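Local structure of Nrps/pks (4OPE) at residues 468-479 against 505-513; 7-15 against 258-266. The protein is a ketosynthase domain of an "AT-less" type I polyketide synthase, which probably catalyses decarboxylative Claisen condensation of acyl chains during oxazolomycin assembly. All blocks are in the same frame, centred on the assembly; numbering follows the deposited sequence.

Overall arrangement
The chain enters contact 2 almost at its start. Strand 9-17 lies in the large mixed sheet between strands 242-250 and 263-272, and contact 2 is its pairing with the second of these. It closes a long loop of 242 residues, which makes up much of the thiolase-like ketosynthase fold. The chain then completes the sheet and goes on to a smaller region with strands 449-455 and 496-502. There contact 1 closes a short loop, 25 residues between its segments, and pairs helix 458-473 with helix 505-516. The two contacts follow in series and neither nest nor cross. The centres of contact 1 and contact 2 lie about 28 Å apart, and the nearest atoms of contact 1 and contact 2 about 9 Å apart.

Contact 1: 468-479 against 505-513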
loop_
_atom_site.group_PDB
_atom_site.type_symbol
_atom_site.label_atom_id
_atom_site.label_comp_id
_atom_site.label_asym_id
_atom_site.label_seq_id
_atom_site.Cartn_x
_atom_site.Cartn_y
_atom_site.Cartn_z
ATOM N N THR A 468 26.040 -25.875 5.585
ATOM C CA THR A 468 25.460 -27.049 4.980
ATOM C C THR A 468 25.887 -28.356 5.689
ATOM O O THR A 468 25.054 -29.227 6.032
ATOM C CB THR A 468 25.838 -27.096 3.472
ATOM O OG1 THR A 468 25.266 -25.958 2.796
ATOM C CG2 THR A 468 25.332 -28.386 2.822
ATOM N N ALA A 469 27.189 -28.520 5.908
ATOM C CA ALA A 469 27.627 -29.649 6.711
ATOM C C ALA A 469 26.957 -29.661 8.060
ATOM O O ALA A 469 26.597 -30.711 8.560
ATOM C CB ALA A 469 29.121 -29.616 6.915
ATOM N N GLU A 470 26.795 -28.508 8.673
ATOM C CA GLU A 470 26.229 -28.482 10.009
ATOM C C GLU A 470 24.755 -28.906 10.003
ATOM O O GLU A 470 24.296 -29.635 10.882
ATOM C CB GLU A 470 26.420 -27.106 10.621
ATOM C CG GLU A 470 25.833 -26.957 12.012
ATOM C CD GLU A 470 25.751 -25.493 12.461
ATOM O OE1 GLU A 470 25.290 -24.623 11.652
ATOM O OE2 GLU A 470 26.151 -25.219 13.626
ATOM N N PHE A 471 24.026 -28.475 8.999
ATOM C CA PHE A 471 22.659 -28.873 8.836
ATOM C C PHE A 471 22.531 -30.364 8.622
ATOM O O PHE A 471 21.582 -30.983 9.115
ATOM C CB PHE A 471 22.062 -28.151 7.627
ATOM C CG PHE A 471 20.701 -28.604 7.277
ATOM C CD1 PHE A 471 19.621 -28.184 8.026
ATOM C CD2 PHE A 471 20.495 -29.470 6.238
ATOM C CE1 PHE A 471 18.339 -28.600 7.723
ATOM C CE2 PHE A 471 19.210 -29.902 5.918
ATOM C CZ PHE A 471 18.131 -29.451 6.655
ATOM N N LEU A 472 23.462 -30.926 7.845
ATOM C CA LEU A 472 23.454 -32.349 7.477
ATOM C C LEU A 472 23.811 -33.270 8.625
ATOM O O LEU A 472 23.422 -34.417 8.619
ATOM C CB LEU A 472 24.445 -32.597 6.345
ATOM C CG LEU A 472 24.153 -31.992 4.963
ATOM C CD1 LEU A 472 25.349 -32.223 4.068
ATOM C CD2 LEU A 472 22.910 -32.569 4.306
ATOM N N ARG A 473 24.558 -32.763 9.599
ATOM C CA ARG A 473 24.815 -33.471 10.839
ATOM C C ARG A 473 23.642 -33.328 11.830
ATOM O O ARG A 473 23.480 -34.145 12.726
ATOM C CB ARG A 473 26.041 -32.893 11.516
ATOM C CG ARG A 473 27.340 -33.061 10.788
ATOM C CD ARG A 473 27.881 -34.445 11.003
ATOM N NE ARG A 473 29.204 -34.552 10.399
ATOM C CZ ARG A 473 29.703 -35.647 9.819
ATOM N NH1 ARG A 473 28.997 -36.761 9.734
ATOM N NH2 ARG A 473 30.924 -35.612 9.295
ATOM N N GLY A 474 22.857 -32.259 11.688
ATOM C CA GLY A 474 21.765 -31.948 12.621
ATOM C C GLY A 474 20.421 -32.354 12.074
ATOM O O GLY A 474 20.186 -33.529 11.815
ATOM N N GLU A 475 19.554 -31.389 11.816
ATOM C CA GLU A 475 18.182 -31.725 11.432
ATOM C C GLU A 475 18.136 -32.277 10.021
ATOM O O GLU A 475 17.153 -32.863 9.616
ATOM C CB GLU A 475 17.228 -30.528 11.566
ATOM C CG GLU A 475 17.377 -29.721 12.865
ATOM C CD GLU A 475 16.079 -29.537 13.666
ATOM O OE1 GLU A 475 15.680 -28.365 13.911
ATOM O OE2 GLU A 475 15.476 -30.564 14.080
ATOM N N GLY A 476 19.200 -32.096 9.256
ATOM C CA GLY A 476 19.206 -32.613 7.907
ATOM C C GLY A 476 19.655 -34.040 7.722
ATOM O O GLY A 476 19.647 -34.532 6.586
ATOM N N ARG A 477 20.048 -34.708 8.811
ATOM C CA ARG A 477 20.529 -36.085 8.724
ATOM C C ARG A 477 19.466 -37.032 8.188
ATOM O O ARG A 477 19.778 -37.965 7.493
ATOM C CB ARG A 477 21.031 -36.583 10.061
ATOM C CG ARG A 477 21.887 -37.802 9.894
ATOM C CD ARG A 477 22.392 -38.328 11.224
ATOM N NE ARG A 477 23.125 -39.576 11.022
ATOM C CZ ARG A 477 22.555 -40.744 10.758
ATOM N NH1 ARG A 477 23.319 -41.819 10.573
ATOM N NH2 ARG A 477 21.230 -40.851 10.679
ATOM N N ALA A 478 18.205 -36.733 8.446
ATOM C CA ALA A 478 17.104 -37.531 7.941
ATOM C C ALA A 478 16.687 -37.214 6.515
ATOM O O ALA A 478 15.794 -37.867 5.978
ATOM C CB ALA A 478 15.895 -37.329 8.837
ATOM N N ALA A 479 17.298 -36.207 5.902
ATOM C CA ALA A 479 16.927 -35.797 4.571
ATOM C C ALA A 479 17.296 -36.857 3.544
ATOM O O ALA A 479 18.363 -37.465 3.620
ATOM C CB ALA A 479 17.609 -34.490 4.254
ATOM N N VAL A 505 24.054 -38.703 3.187
ATOM C CA VAL A 505 24.217 -37.501 3.940
ATOM C C VAL A 505 25.465 -37.505 4.842
ATOM O O VAL A 505 26.200 -36.532 4.877
ATOM C CB VAL A 505 22.930 -37.299 4.709
ATOM C CG1 VAL A 505 23.156 -36.405 5.875
ATOM C CG2 VAL A 505 21.887 -36.731 3.773
ATOM N N ASP A 506 25.718 -38.586 5.553
ATOM C CA ASP A 506 26.875 -38.625 6.461
ATOM C C ASP A 506 28.161 -38.511 5.671
ATOM O O ASP A 506 29.117 -37.804 6.067
ATOM C CB ASP A 506 26.970 -39.941 7.203
ATOM C CG ASP A 506 25.938 -40.106 8.245
ATOM O OD1 ASP A 506 25.065 -39.217 8.346
ATOM O OD2 ASP A 506 26.009 -41.153 8.963
ATOM N N ASP A 507 28.217 -39.234 4.562
ATOM C CA ASP A 507 29.452 -39.193 3.840
ATOM C C ASP A 507 29.632 -37.874 3.141
ATOM O O ASP A 507 30.740 -37.464 2.948
ATOM C CB ASP A 507 29.711 -40.459 2.977
ATOM C CG ASP A 507 28.954 -40.483 1.690
ATOM O OD1 ASP A 507 29.242 -39.637 0.821
ATOM O OD2 ASP A 507 28.127 -41.419 1.525
ATOM N N LEU A 508 28.551 -37.179 2.821
ATOM C CA LEU A 508 28.652 -35.799 2.324
ATOM C C LEU A 508 29.193 -34.852 3.410
ATOM O O LEU A 508 30.158 -34.113 3.164
ATOM C CB LEU A 508 27.295 -35.319 1.869
ATOM C CG LEU A 508 27.166 -33.865 1.402
ATOM C CD1 LEU A 508 28.109 -33.585 0.261
ATOM C CD2 LEU A 508 25.728 -33.628 0.974
ATOM N N ALA A 509 28.593 -34.883 4.601
ATOM C CA ALA A 509 29.108 -34.087 5.710
ATOM C C ALA A 509 30.595 -34.350 5.963
ATOM O O ALA A 509 31.371 -33.427 6.119
ATOM C CB ALA A 509 28.306 -34.360 6.970
ATOM N N ASP A 510 30.985 -35.615 6.020
ATOM C CA ASP A 510 32.381 -35.983 6.136
ATOM C C ASP A 510 33.259 -35.238 5.121
ATOM O O ASP A 510 34.336 -34.720 5.463
ATOM C CB ASP A 510 32.535 -37.478 5.833
ATOM C CG ASP A 510 32.064 -38.386 6.976
ATOM O OD1 ASP A 510 31.915 -37.923 8.128
ATOM O OD2 ASP A 510 31.861 -39.598 6.708
ATOM N N ALA A 511 32.837 -35.225 3.858
ATOM C CA ALA A 511 33.679 -34.637 2.858
ATOM C C ALA A 511 33.765 -33.135 3.045
ATOM O O ALA A 511 34.837 -32.557 2.917
ATOM C CB ALA A 511 33.170 -34.956 1.459
ATOM N N LEU A 512 32.619 -32.505 3.297
ATOM C CA LEU A 512 32.556 -31.070 3.531
ATOM C C LEU A 512 33.377 -30.703 4.763
ATOM O O LEU A 512 34.118 -29.768 4.754
ATOM C CB LEU A 512 31.101 -30.616 3.687
ATOM C CG LEU A 512 30.203 -30.900 2.483
ATOM C CD1 LEU A 512 28.851 -30.291 2.698
ATOM C CD2 LEU A 512 30.725 -30.389 1.164
ATOM N N GLU A 513 33.294 -31.471 5.822
ATOM C CA GLU A 513 34.114 -31.167 7.012
ATOM C C GLU A 513 35.619 -31.301 6.697
ATOM O O GLU A 513 36.404 -30.438 7.053
ATOM C CB GLU A 513 33.668 -32.027 8.195
ATOM C CG GLU A 513 32.249 -31.670 8.602
ATOM C CD GLU A 513 31.744 -32.375 9.855
ATOM O OE1 GLU A 513 32.515 -33.151 10.510
ATOM O OE2 GLU A 513 30.534 -32.144 10.179
HETATM O O HOH W 1 25.458 -36.534 8.882
#
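Arg473 lays its guanidinium flat over the methyl of Ala509, with CB 3.4 Å from CZ and above the centre of the group. Its edge is used for charge. NE and NH2 grip Glu513 side-on, one nitrogen to each carboxylate oxygen, and NE to OE2 is 2.8 Å. Both oxygens are met from above the carboxylate plane, which is turned 68° from the guanidinium. NH2 also gives a nearly straight bond to Asp510 OD1 (2.8 Å), in the guanidinium plane. The bend at chi2 (-80°) turns the arginine chain toward helix 505-516. An alanine in place of Glu513 would take away two of these bonds and would probably let the guanidinium turn about its remaining tie to Asp510. Leu472 fills the apolar side of the contact as a knob among Val505, Leu508, Ala509 and Leu512. Its CD1 meets Leu508 CD2 at 3.4 Å. Segments 468-473 and 505-513 pack as a roughly antiparallel helix pair, 147° between their directions. Segment 468-479 falls in the ketoacyl-synthetase C-terminal extension family. The backbones come close at the alanines, CA of Ala469 4.8 Å from CA of Ala509, and the Ala469 methyl packs on Leu512 CB. Strand 496-502 packs against helix 505-516, where Leu508 touches Phe502 and Leu512 touches Val500. After Gly474 leaves the helix, the chain turns past Val505, whose CG1 lies 3.9 Å from Arg477 CA. A water donates to Leu472 O and Asp506 OD1. Arg477, extended from CG to NE, makes a salt bridge from NH1 to Asp506 OD2 (3.2 Å), though its hydrogen bond is weak.

Contact 2: 7-15 against 258-266; sequences DEIVIVGVA and GDRVLAVVR
Leu262 sets its CD2 methyl against Val14 and Gly13, 3.6 Å from Val14 CG1 and also close to Gly13 CA. Val14 CG1 sits between its own backbone N and carbonyl carbon (chi1 52°), which turns this branch to the leucine. The CB of Leu262 meets Ile11 CG2, and the two side chains cross at about a right angle. Ile11 sends its other branch across to the partner strand, with CG1 4.0 Å from Val265 CG2. Ile9, Ile11, Ala263 and Val265 share this face of the sheet. Helix 178-192 covers part of it, with Cys187 touching both Ile9 and Val265. On the other face Val10 lies across from Val264 in a non-hydrogen-bonded antiparallel pair, and its CG1 is 4.1 Å from Val264 CG2. Val10 CB also meets Val261 CG1, while helix 251-256 packs on this side through Ala254. The pair belongs to the mixed sheet of the thiolase-like fold, where strand 9-17 runs antiparallel to both 242-250 and 263-272. Three backbone bonds join the segments. Val265 N donates to Ile9 O and Ile11 N to Ala263 O. Leu262 N donates to Ile11 O at 2.8 Å. Beyond this bond the chains stay close: Val12 CA makes a CA-H...O contact with Arg260 O, and Val12 CG1 lies 4.0 Å from Asp259 CB. At the other end Glu8 lays its carboxylate by Val264 CG1, with OE1 3.7 Å away as modelled, though Glu8 is poorly ordered. The same OE1 forms a salt bridge with Arg251 of helix 251-256.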
loop_
_atom_site.group_PDB
_atom_site.type_symbol
_atom_site.label_atom_id
_atom_site.label_comp_id
_atom_site.label_asym_id
_atom_site.label_seq_id
_atom_site.Cartn_x
_atom_site.Cartn_y
_atom_site.Cartn_z
ATOM N N ASP A 7 -9.374 -22.624 -10.005
ATOM C CA ASP A 7 -7.944 -22.814 -9.736
ATOM C C ASP A 7 -7.541 -21.999 -8.471
ATOM O O ASP A 7 -7.737 -20.775 -8.343
ATOM C CB ASP A 7 -7.065 -22.479 -10.949
ATOM C CG ASP A 7 -5.702 -23.212 -10.917
ATOM O OD1 ASP A 7 -5.380 -23.875 -9.900
ATOM O OD2 ASP A 7 -4.941 -23.135 -11.921
ATOM N N GLU A 8 -6.990 -22.723 -7.516
ATOM C CA GLU A 8 -6.767 -22.181 -6.217
ATOM C C GLU A 8 -5.398 -21.523 -6.234
ATOM O O GLU A 8 -4.550 -21.840 -7.071
ATOM C CB GLU A 8 -6.822 -23.308 -5.182
ATOM C CG GLU A 8 -7.930 -24.344 -5.414
ATOM C CD GLU A 8 -7.990 -25.381 -4.301
ATOM O OE1 GLU A 8 -7.095 -26.266 -4.286
ATOM O OE2 GLU A 8 -8.924 -25.299 -3.448
ATOM N N ILE A 9 -5.182 -20.613 -5.301
ATOM C CA ILE A 9 -3.881 -20.112 -5.071
ATOM C C ILE A 9 -3.257 -20.949 -3.994
ATOM O O ILE A 9 -3.949 -21.320 -3.054
ATOM C CB ILE A 9 -3.942 -18.709 -4.540
ATOM C CG1 ILE A 9 -4.704 -17.819 -5.511
ATOM C CG2 ILE A 9 -2.535 -18.182 -4.316
ATOM C CD1 ILE A 9 -4.140 -17.835 -6.895
ATOM N N VAL A 10 -1.949 -21.214 -4.116
ATOM C CA VAL A 10 -1.184 -21.922 -3.098
ATOM C C VAL A 10 0.104 -21.202 -2.764
ATOM O O VAL A 10 0.578 -20.368 -3.525
ATOM C CB VAL A 10 -0.803 -23.329 -3.551
ATOM C CG1 VAL A 10 -2.061 -24.155 -3.836
ATOM C CG2 VAL A 10 0.113 -23.289 -4.775
ATOM N N ILE A 11 0.634 -21.520 -1.596
ATOM C CA ILE A 11 1.869 -20.988 -1.134
ATOM C C ILE A 11 2.927 -22.059 -1.377
ATOM O O ILE A 11 2.830 -23.184 -0.891
ATOM C CB ILE A 11 1.835 -20.719 0.386
ATOM C CG1 ILE A 11 0.911 -19.554 0.719
ATOM C CG2 ILE A 11 3.244 -20.444 0.955
ATOM C CD1 ILE A 11 0.732 -19.375 2.213
ATOM N N VAL A 12 3.988 -21.685 -2.054
ATOM C CA VAL A 12 5.010 -22.649 -2.366
ATOM C C VAL A 12 6.354 -22.328 -1.767
ATOM O O VAL A 12 7.300 -22.969 -2.086
ATOM C CB VAL A 12 5.192 -22.779 -3.877
ATOM C CG1 VAL A 12 3.872 -23.096 -4.537
ATOM C CG2 VAL A 12 5.817 -21.513 -4.469
ATOM N N GLY A 13 6.462 -21.321 -0.932
ATOM C CA GLY A 13 7.726 -21.119 -0.186
ATOM C C GLY A 13 7.525 -20.049 0.853
ATOM O O GLY A 13 6.641 -19.248 0.734
ATOM N N VAL A 14 8.363 -20.030 1.856
ATOM C CA VAL A 14 8.263 -19.013 2.906
ATOM C C VAL A 14 9.634 -18.755 3.466
ATOM O O VAL A 14 10.471 -19.655 3.506
ATOM C CB VAL A 14 7.278 -19.462 4.043
ATOM C CG1 VAL A 14 7.619 -20.872 4.583
ATOM C CG2 VAL A 14 7.174 -18.431 5.176
ATOM N N ALA A 15 9.842 -17.545 3.935
ATOM C CA ALA A 15 11.075 -17.176 4.577
ATOM C C ALA A 15 10.857 -16.022 5.541
ATOM O O ALA A 15 9.897 -15.273 5.407
ATOM C CB ALA A 15 12.084 -16.816 3.514
ATOM N N GLY A 258 6.224 -29.151 -10.374
ATOM C CA GLY A 258 6.573 -29.900 -9.151
ATOM C C GLY A 258 7.051 -29.108 -7.924
ATOM O O GLY A 258 8.084 -29.461 -7.336
ATOM N N ASP A 259 6.337 -28.041 -7.524
ATOM C CA ASP A 259 6.744 -27.295 -6.323
ATOM C C ASP A 259 6.299 -28.069 -5.117
ATOM O O ASP A 259 5.314 -28.784 -5.177
ATOM C CB ASP A 259 6.116 -25.924 -6.236
ATOM C CG ASP A 259 6.480 -25.048 -7.376
ATOM O OD1 ASP A 259 7.676 -24.840 -7.647
ATOM O OD2 ASP A 259 5.549 -24.559 -8.025
ATOM N N ARG A 260 7.013 -27.908 -4.016
ATOM C CA ARG A 260 6.494 -28.344 -2.745
ATOM C C ARG A 260 5.418 -27.315 -2.326
ATOM O O ARG A 260 5.690 -26.123 -2.244
ATOM C CB ARG A 260 7.633 -28.460 -1.728
ATOM C CG ARG A 260 7.212 -28.940 -0.364
ATOM C CD ARG A 260 8.421 -29.232 0.506
ATOM N NE ARG A 260 9.354 -28.097 0.551
ATOM C CZ ARG A 260 10.436 -28.042 1.321
ATOM N NH1 ARG A 260 10.724 -29.040 2.153
ATOM N NH2 ARG A 260 11.213 -26.967 1.286
ATOM N N VAL A 261 4.188 -27.776 -2.120
ATOM C CA VAL A 261 3.079 -26.901 -1.734
ATOM C C VAL A 261 2.952 -26.847 -0.200
ATOM O O VAL A 261 2.800 -27.859 0.463
ATOM C CB VAL A 261 1.790 -27.395 -2.391
ATOM C CG1 VAL A 261 0.603 -26.615 -1.904
ATOM C CG2 VAL A 261 1.878 -27.210 -3.880
ATOM N N LEU A 262 3.004 -25.658 0.367
ATOM C CA LEU A 262 2.972 -25.510 1.821
ATOM C C LEU A 262 1.581 -25.394 2.391
ATOM O O LEU A 262 1.359 -25.686 3.576
ATOM C CB LEU A 262 3.756 -24.263 2.219
ATOM C CG LEU A 262 5.258 -24.454 2.470
ATOM C CD1 LEU A 262 5.837 -25.503 1.572
ATOM C CD2 LEU A 262 6.039 -23.192 2.271
ATOM N N ALA A 263 0.649 -24.918 1.569
ATOM C CA ALA A 263 -0.711 -24.673 2.011
ATOM C C ALA A 263 -1.522 -24.151 0.839
ATOM O O ALA A 263 -1.011 -23.484 -0.064
ATOM C CB ALA A 263 -0.736 -23.654 3.145
ATOM N N VAL A 264 -2.800 -24.456 0.873
ATOM C CA VAL A 264 -3.733 -23.914 -0.074
ATOM C C VAL A 264 -4.398 -22.756 0.608
ATOM O O VAL A 264 -4.917 -22.902 1.739
ATOM C CB VAL A 264 -4.831 -24.944 -0.396
ATOM C CG1 VAL A 264 -5.881 -24.348 -1.309
ATOM C CG2 VAL A 264 -4.209 -26.185 -0.994
ATOM N N VAL A 265 -4.421 -21.621 -0.084
ATOM C CA VAL A 265 -5.099 -20.455 0.401
ATOM C C VAL A 265 -6.576 -20.527 0.057
ATOM O O VAL A 265 -6.979 -20.130 -1.023
ATOM C CB VAL A 265 -4.484 -19.221 -0.215
ATOM C CG1 VAL A 265 -5.228 -17.948 0.247
ATOM C CG2 VAL A 265 -3.011 -19.175 0.203
ATOM N N ARG A 266 -7.374 -21.047 0.980
ATOM C CA ARG A 266 -8.795 -21.246 0.721
ATOM C C ARG A 266 -9.557 -19.932 0.522
ATOM O O ARG A 266 -10.379 -19.831 -0.368
ATOM C CB ARG A 266 -9.428 -22.098 1.829
ATOM C CG ARG A 266 -9.019 -23.597 1.782
ATOM C CD ARG A 266 -9.932 -24.470 0.915
ATOM N NE ARG A 266 -11.296 -24.579 1.474
ATOM C CZ ARG A 266 -11.672 -25.410 2.461
ATOM N NH1 ARG A 266 -10.800 -26.255 3.007
ATOM N NH2 ARG A 266 -12.932 -25.415 2.904
#